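Malonyl acyl carrier protein transacylase (Streptococcus pneumoniae, PDB 3IM8) probably catalyses the transfer of the malonyl group from malonyl-CoA to holo acyl carrier protein, a step that supplies malonyl units for fatty acid synthesis. Local coordinates at residues Arg35-Leu40 with Phe105-Ala110; Gln57-Gln62 with Arg115-Glu120. One frame throughout, in Å; residues are numbered along the deposited sequence.

Contact 1. Residues Arg35-Leu40 with Phe105-Ala110; sequences RASQVL and FEDAVA
Val109 and Val39 meet where two helices of the acyltransferase fold cross: helix 27-40, near its C-terminal end, and the first turns of helix 105-122. The segment axes come within 9.1 Å at a signed crossing angle of -52°; no direct hydrogen bond spans them, and apolar side chains make most of the touches. Val109 can be followed outward. Its CB faces the other helix and lies near Val39 CG1. From there the two methyls part. CG1, anti to the backbone N (chi1 177°), enters the corner between Leu40 and Val39: Leu40 CG is 3.7 Å from Val109 CG1, with Leu40 CD2 equally near, and the two side chains cross at about a right angle. Ala36 CB lies 4.0 Å from both Val109 CG1 and Val109 CG2; what sets CG2 apart is its place over one face of the Phe105 ring, 3.6 Å above its plane and offset toward the rim. That ring receives Arg35 CB at its edge, while Val70 and Arg74 of helix 58-78 touch it from outside the pair; Leu66 of the same helix touches Val109. Val39 divides its branches too. CG1 packs on Ala110, 3.8 Å from its CB, and CG2 lies 3.7 Å from Glu106 CG. On the side of Arg35 and Glu106 the contact turns polar. The Glu106 chain, extended beyond CG, brings its carboxylate beside Arg35, but the salt bridge between Arg35 NE and Glu106 OE2 is long, and the guanidinium and carboxylate planes stand 79° apart; Arg35 NH2 has its own salt bridge to Glu31. A water supplies a shorter link, donating to Arg35 O at 2.8 Å and to Glu106 OE2 at 2.6 Å.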
loop_
_atom_site.group_PDB
_atom_site.type_symbol
_atom_site.label_atom_id
_atom_site.label_comp_id
_atom_site.label_asym_id
_atom_site.label_seq_id
_atom_site.Cartn_x
_atom_site.Cartn_y
_atom_site.Cartn_z
ATOM N N ARG A 35 4.238 21.068 4.637
ATOM C CA ARG A 35 5.235 20.751 3.603
ATOM C C ARG A 35 4.644 20.032 2.370
ATOM O O ARG A 35 5.031 20.315 1.249
ATOM C CB ARG A 35 6.353 19.909 4.199
ATOM C CG ARG A 35 7.647 20.446 3.888
ATOM C CD ARG A 35 7.910 21.702 4.727
ATOM N NE ARG A 35 8.909 22.562 4.101
ATOM C CZ ARG A 35 9.845 23.268 4.744
ATOM N NH1 ARG A 35 10.697 23.987 4.031
ATOM N NH2 ARG A 35 9.958 23.254 6.082
ATOM N N ALA A 36 3.701 19.099 2.568
ATOM C CA ALA A 36 3.148 18.402 1.423
ATOM C C ALA A 36 2.249 19.387 0.687
ATOM O O ALA A 36 2.183 19.378 -0.527
ATOM C CB ALA A 36 2.375 17.167 1.866
ATOM N N SER A 37 1.570 20.251 1.439
ATOM C CA SER A 37 0.665 21.233 0.830
ATOM C C SER A 37 1.439 22.136 -0.092
ATOM O O SER A 37 1.027 22.287 -1.221
ATOM C CB SER A 37 -0.109 22.038 1.859
ATOM O OG SER A 37 -1.069 21.216 2.510
ATOM N N GLN A 38 2.575 22.687 0.369
ATOM C CA GLN A 38 3.494 23.429 -0.516
ATOM C C GLN A 38 3.893 22.677 -1.779
ATOM O O GLN A 38 3.804 23.225 -2.868
ATOM C CB GLN A 38 4.762 23.905 0.192
ATOM C CG GLN A 38 5.342 25.139 -0.475
ATOM C CD GLN A 38 6.199 25.981 0.470
ATOM O OE1 GLN A 38 6.549 27.145 0.164
ATOM N NE2 GLN A 38 6.547 25.396 1.629
ATOM N N VAL A 39 4.338 21.428 -1.659
ATOM C CA VAL A 39 4.767 20.702 -2.862
ATOM C C VAL A 39 3.607 20.579 -3.864
ATOM O O VAL A 39 3.779 20.734 -5.076
ATOM C CB VAL A 39 5.377 19.314 -2.510
ATOM C CG1 VAL A 39 5.505 18.413 -3.780
ATOM C CG2 VAL A 39 6.692 19.474 -1.808
ATOM N N LEU A 40 2.430 20.291 -3.342
ATOM C CA LEU A 40 1.237 20.056 -4.160
ATOM C C LEU A 40 0.623 21.297 -4.835
ATOM O O LEU A 40 0.021 21.181 -5.864
ATOM C CB LEU A 40 0.178 19.391 -3.274
ATOM C CG LEU A 40 0.702 18.051 -2.762
ATOM C CD1 LEU A 40 -0.145 17.535 -1.594
ATOM C CD2 LEU A 40 0.705 17.050 -3.889
ATOM N N PHE A 105 11.152 13.159 1.374
ATOM C CA PHE A 105 9.742 13.299 1.605
ATOM C C PHE A 105 9.052 14.184 0.552
ATOM O O PHE A 105 8.018 13.790 -0.030
ATOM C CB PHE A 105 9.487 13.859 2.996
ATOM C CG PHE A 105 8.067 14.205 3.226
ATOM C CD1 PHE A 105 7.088 13.235 3.098
ATOM C CD2 PHE A 105 7.697 15.507 3.560
ATOM C CE1 PHE A 105 5.722 13.536 3.331
ATOM C CE2 PHE A 105 6.371 15.824 3.763
ATOM C CZ PHE A 105 5.372 14.820 3.642
ATOM N N GLU A 106 9.595 15.379 0.324
ATOM C CA GLU A 106 9.053 16.291 -0.694
ATOM C C GLU A 106 9.064 15.699 -2.119
ATOM O O GLU A 106 8.108 15.873 -2.891
ATOM C CB GLU A 106 9.767 17.661 -0.599
ATOM C CG GLU A 106 9.263 18.438 0.602
ATOM C CD GLU A 106 10.119 19.620 1.015
ATOM O OE1 GLU A 106 11.275 19.404 1.453
ATOM O OE2 GLU A 106 9.621 20.763 0.992
ATOM N N ASP A 107 10.122 14.970 -2.455
ATOM C CA ASP A 107 10.151 14.178 -3.690
ATOM C C ASP A 107 8.983 13.157 -3.766
ATOM O O ASP A 107 8.356 12.998 -4.819
ATOM C CB ASP A 107 11.457 13.388 -3.774
ATOM C CG ASP A 107 12.622 14.232 -4.253
ATOM O OD1 ASP A 107 12.369 15.363 -4.700
ATOM O OD2 ASP A 107 13.796 13.776 -4.131
ATOM N N ALA A 108 8.737 12.467 -2.642
ATOM C CA ALA A 108 7.715 11.435 -2.551
ATOM C C ALA A 108 6.357 12.052 -2.842
ATOM O O ALA A 108 5.589 11.547 -3.631
ATOM C CB ALA A 108 7.716 10.837 -1.144
ATOM N N VAL A 109 6.064 13.161 -2.188
ATOM C CA VAL A 109 4.782 13.810 -2.341
ATOM C C VAL A 109 4.525 14.133 -3.811
ATOM O O VAL A 109 3.428 13.808 -4.307
ATOM C CB VAL A 109 4.712 15.074 -1.496
ATOM C CG1 VAL A 109 3.402 15.789 -1.721
ATOM C CG2 VAL A 109 4.843 14.707 0.003
ATOM N N ALA A 110 5.492 14.760 -4.509
ATOM C CA ALA A 110 5.232 15.090 -5.911
ATOM C C ALA A 110 5.070 13.789 -6.733
ATOM O O ALA A 110 4.207 13.700 -7.598
ATOM C CB ALA A 110 6.339 15.983 -6.517
HETATM O O HOH W 1 7.277 21.963 0.852
#

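Contact 2. Residues Gln57-Gln62 with Arg115-Glu120; sequences QTRYTQ and RGAYME. With ACT (acetate ion), chain B.
Gln62 OE1 accepts a hydrogen bond from Arg115 NH1 at 2.9 Å, the donor standing 51° out of the carbonyl plane while the oxygen lies almost in the guanidinium plane. Carried out on a fully extended chain (chi1 -178°), Arg115 NH1 also donates to the acetate OXT at 3.2 Å. Met119 SD sits 3.4 Å above the centre of one guanidinium face and weakly accepts from Gln62 NE2, whose firmer partner is Gln11. These bonds, with those from Arg115 NH2 to Ser90 and Gln247, probably limit rotation of the guanidinium. At the other end, Glu120 OE1 takes Arg59 NH1 in a 3.0 Å salt bridge and Arg59 N in a hydrogen bond of 3.3 Å, the latter from above the carboxylate plane. Both groups rest on a close helix pair: the axes approach to 7.4 Å at 148°, roughly antiparallel, and Gly116, which has no side chain, brings its CA to 4.0 Å from Arg59 CA. The acetate, probably from the crystallisation liquor, also bonds Ser90 and His199, the predicted active-site pair. The arrangement is consistent with the malonyl-carboxylate site of FabD-type acyltransferases, where an arginine beside the serine and histidine holds the substrate carboxylate.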
loop_
_atom_site.group_PDB
_atom_site.type_symbol
_atom_site.label_atom_id
_atom_site.label_comp_id
_atom_site.label_asym_id
_atom_site.label_seq_id
_atom_site.Cartn_x
_atom_site.Cartn_y
_atom_site.Cartn_z
ATOM N N GLN A 57 -10.625 10.322 -4.631
ATOM C CA GLN A 57 -10.053 10.337 -6.006
ATOM C C GLN A 57 -8.530 10.079 -6.031
ATOM O O GLN A 57 -7.748 10.911 -5.593
ATOM C CB GLN A 57 -10.346 11.649 -6.747
ATOM C CG GLN A 57 -11.846 11.866 -7.019
ATOM C CD GLN A 57 -12.129 13.283 -7.574
ATOM O OE1 GLN A 57 -11.291 13.836 -8.315
ATOM N NE2 GLN A 57 -13.318 13.891 -7.185
ATOM N N THR A 58 -8.161 8.955 -6.648
ATOM C CA THR A 58 -6.805 8.411 -6.661
ATOM C C THR A 58 -5.665 9.445 -6.697
ATOM O O THR A 58 -4.703 9.338 -5.904
ATOM C CB THR A 58 -6.665 7.290 -7.758
ATOM O OG1 THR A 58 -7.767 6.380 -7.642
ATOM C CG2 THR A 58 -5.355 6.500 -7.587
ATOM N N ARG A 59 -5.741 10.440 -7.567
ATOM C CA ARG A 59 -4.668 11.427 -7.681
ATOM C C ARG A 59 -4.495 12.270 -6.392
ATOM O O ARG A 59 -3.413 12.809 -6.164
ATOM C CB ARG A 59 -4.842 12.350 -8.912
ATOM C CG ARG A 59 -5.961 13.410 -8.729
ATOM C CD ARG A 59 -5.624 14.739 -9.368
ATOM N NE ARG A 59 -5.304 14.686 -10.801
ATOM C CZ ARG A 59 -6.043 14.078 -11.732
ATOM N NH1 ARG A 59 -7.171 13.431 -11.402
ATOM N NH2 ARG A 59 -5.633 14.106 -12.997
ATOM N N TYR A 60 -5.553 12.387 -5.574
ATOM C CA TYR A 60 -5.453 13.065 -4.262
ATOM C C TYR A 60 -5.312 12.058 -3.102
ATOM O O TYR A 60 -4.661 12.344 -2.113
ATOM C CB TYR A 60 -6.646 13.989 -3.997
ATOM C CG TYR A 60 -6.891 14.958 -5.113
ATOM C CD1 TYR A 60 -5.944 15.922 -5.430
ATOM C CD2 TYR A 60 -8.054 14.884 -5.882
ATOM C CE1 TYR A 60 -6.158 16.804 -6.450
ATOM C CE2 TYR A 60 -8.272 15.767 -6.914
ATOM C CZ TYR A 60 -7.312 16.718 -7.196
ATOM O OH TYR A 60 -7.499 17.589 -8.249
ATOM N N THR A 61 -5.936 10.900 -3.213
ATOM C CA THR A 61 -5.776 9.898 -2.180
ATOM C C THR A 61 -4.316 9.556 -1.915
ATOM O O THR A 61 -3.890 9.394 -0.738
ATOM C CB THR A 61 -6.462 8.604 -2.587
ATOM O OG1 THR A 61 -7.780 8.921 -3.050
ATOM C CG2 THR A 61 -6.554 7.658 -1.400
ATOM N N GLN A 62 -3.554 9.382 -2.998
ATOM C CA GLN A 62 -2.185 8.879 -2.829
ATOM C C GLN A 62 -1.310 9.840 -2.029
ATOM O O GLN A 62 -0.734 9.440 -1.033
ATOM C CB GLN A 62 -1.565 8.430 -4.162
ATOM C CG GLN A 62 -2.336 7.208 -4.759
ATOM C CD GLN A 62 -1.554 6.457 -5.834
ATOM O OE1 GLN A 62 -0.347 6.667 -6.015
ATOM N NE2 GLN A 62 -2.243 5.606 -6.569
ATOM N N ARG A 115 1.988 9.447 -9.812
ATOM C CA ARG A 115 1.620 8.030 -9.778
ATOM C C ARG A 115 0.110 7.860 -9.734
ATOM O O ARG A 115 -0.445 7.035 -10.477
ATOM C CB ARG A 115 2.231 7.296 -8.561
ATOM C CG ARG A 115 1.920 5.836 -8.525
ATOM C CD ARG A 115 2.596 5.137 -7.325
ATOM N NE ARG A 115 2.354 3.681 -7.201
ATOM C CZ ARG A 115 1.380 3.105 -6.485
ATOM N NH1 ARG A 115 0.429 3.826 -5.897
ATOM N NH2 ARG A 115 1.328 1.779 -6.402
ATOM N N GLY A 116 -0.538 8.598 -8.823
ATOM C CA GLY A 116 -2.027 8.537 -8.675
ATOM C C GLY A 116 -2.764 8.873 -9.976
ATOM O O GLY A 116 -3.629 8.108 -10.446
ATOM N N ALA A 117 -2.395 10.027 -10.537
ATOM C CA ALA A 117 -2.863 10.475 -11.845
ATOM C C ALA A 117 -2.712 9.384 -12.881
ATOM O O ALA A 117 -3.725 9.000 -13.459
ATOM C CB ALA A 117 -2.148 11.788 -12.288
ATOM N N TYR A 118 -1.499 8.837 -13.067
ATOM C CA TYR A 118 -1.264 7.831 -14.131
ATOM C C TYR A 118 -2.099 6.600 -13.928
ATOM O O TYR A 118 -2.585 6.038 -14.895
ATOM C CB TYR A 118 0.191 7.379 -14.220
ATOM C CG TYR A 118 1.218 8.491 -14.446
ATOM C CD1 TYR A 118 2.496 8.389 -13.885
ATOM C CD2 TYR A 118 0.909 9.651 -15.196
ATOM C CE1 TYR A 118 3.451 9.394 -14.059
ATOM C CE2 TYR A 118 1.875 10.670 -15.401
ATOM C CZ TYR A 118 3.135 10.521 -14.823
ATOM O OH TYR A 118 4.109 11.462 -14.977
ATOM N N MET A 119 -2.253 6.161 -12.671
ATOM C CA MET A 119 -3.043 4.950 -12.331
ATOM C C MET A 119 -4.529 5.162 -12.611
ATOM O O MET A 119 -5.184 4.280 -13.167
ATOM C CB MET A 119 -2.812 4.515 -10.874
ATOM C CG MET A 119 -1.409 3.948 -10.671
ATOM S SD MET A 119 -0.944 3.352 -9.022
ATOM C CE MET A 119 -2.051 1.989 -8.761
ATOM N N GLU A 120 -5.043 6.321 -12.192
ATOM C CA GLU A 120 -6.448 6.733 -12.381
ATOM C C GLU A 120 -6.837 6.807 -13.864
ATOM O O GLU A 120 -7.876 6.283 -14.260
ATOM C CB GLU A 120 -6.697 8.091 -11.672
ATOM C CG GLU A 120 -8.157 8.668 -11.703
ATOM C CD GLU A 120 -8.449 9.764 -10.578
ATOM O OE1 GLU A 120 -7.578 10.651 -10.253
ATOM O OE2 GLU A 120 -9.589 9.712 -10.025
HETATM C C ACT B . -2.918 1.061 -4.978
HETATM O O ACT B . -2.498 -0.020 -5.545
HETATM O OXT ACT B . -2.182 2.191 -4.932
HETATM C CH3 ACT B . -4.305 0.838 -4.403
HETATM O O HOH W 2 -10.219 7.142 -7.868
#

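In the fold
From the N terminus, the chain passes through helix 27-40, enters helix 58-78 and, beyond strand 85-88 and the predicted nucleophile Ser90, reaches helix 105-122. Contact 1 closes the longer loop, with 64 residues between its segments; contact 2 closes one of 52. Neither nests in the other: the segments run 35-40, 57-62, 105-110, 115-120, so the loops cross. Both closures use helix 105-122, its beginning holding helix 27-40 and its later turns the start of helix 58-78. Their centres are 14 Å apart, with nearest atoms about 5 Å apart and no touch. Contact 1 lies away from the annotated sites, whereas contact 2 borders the predicted active site.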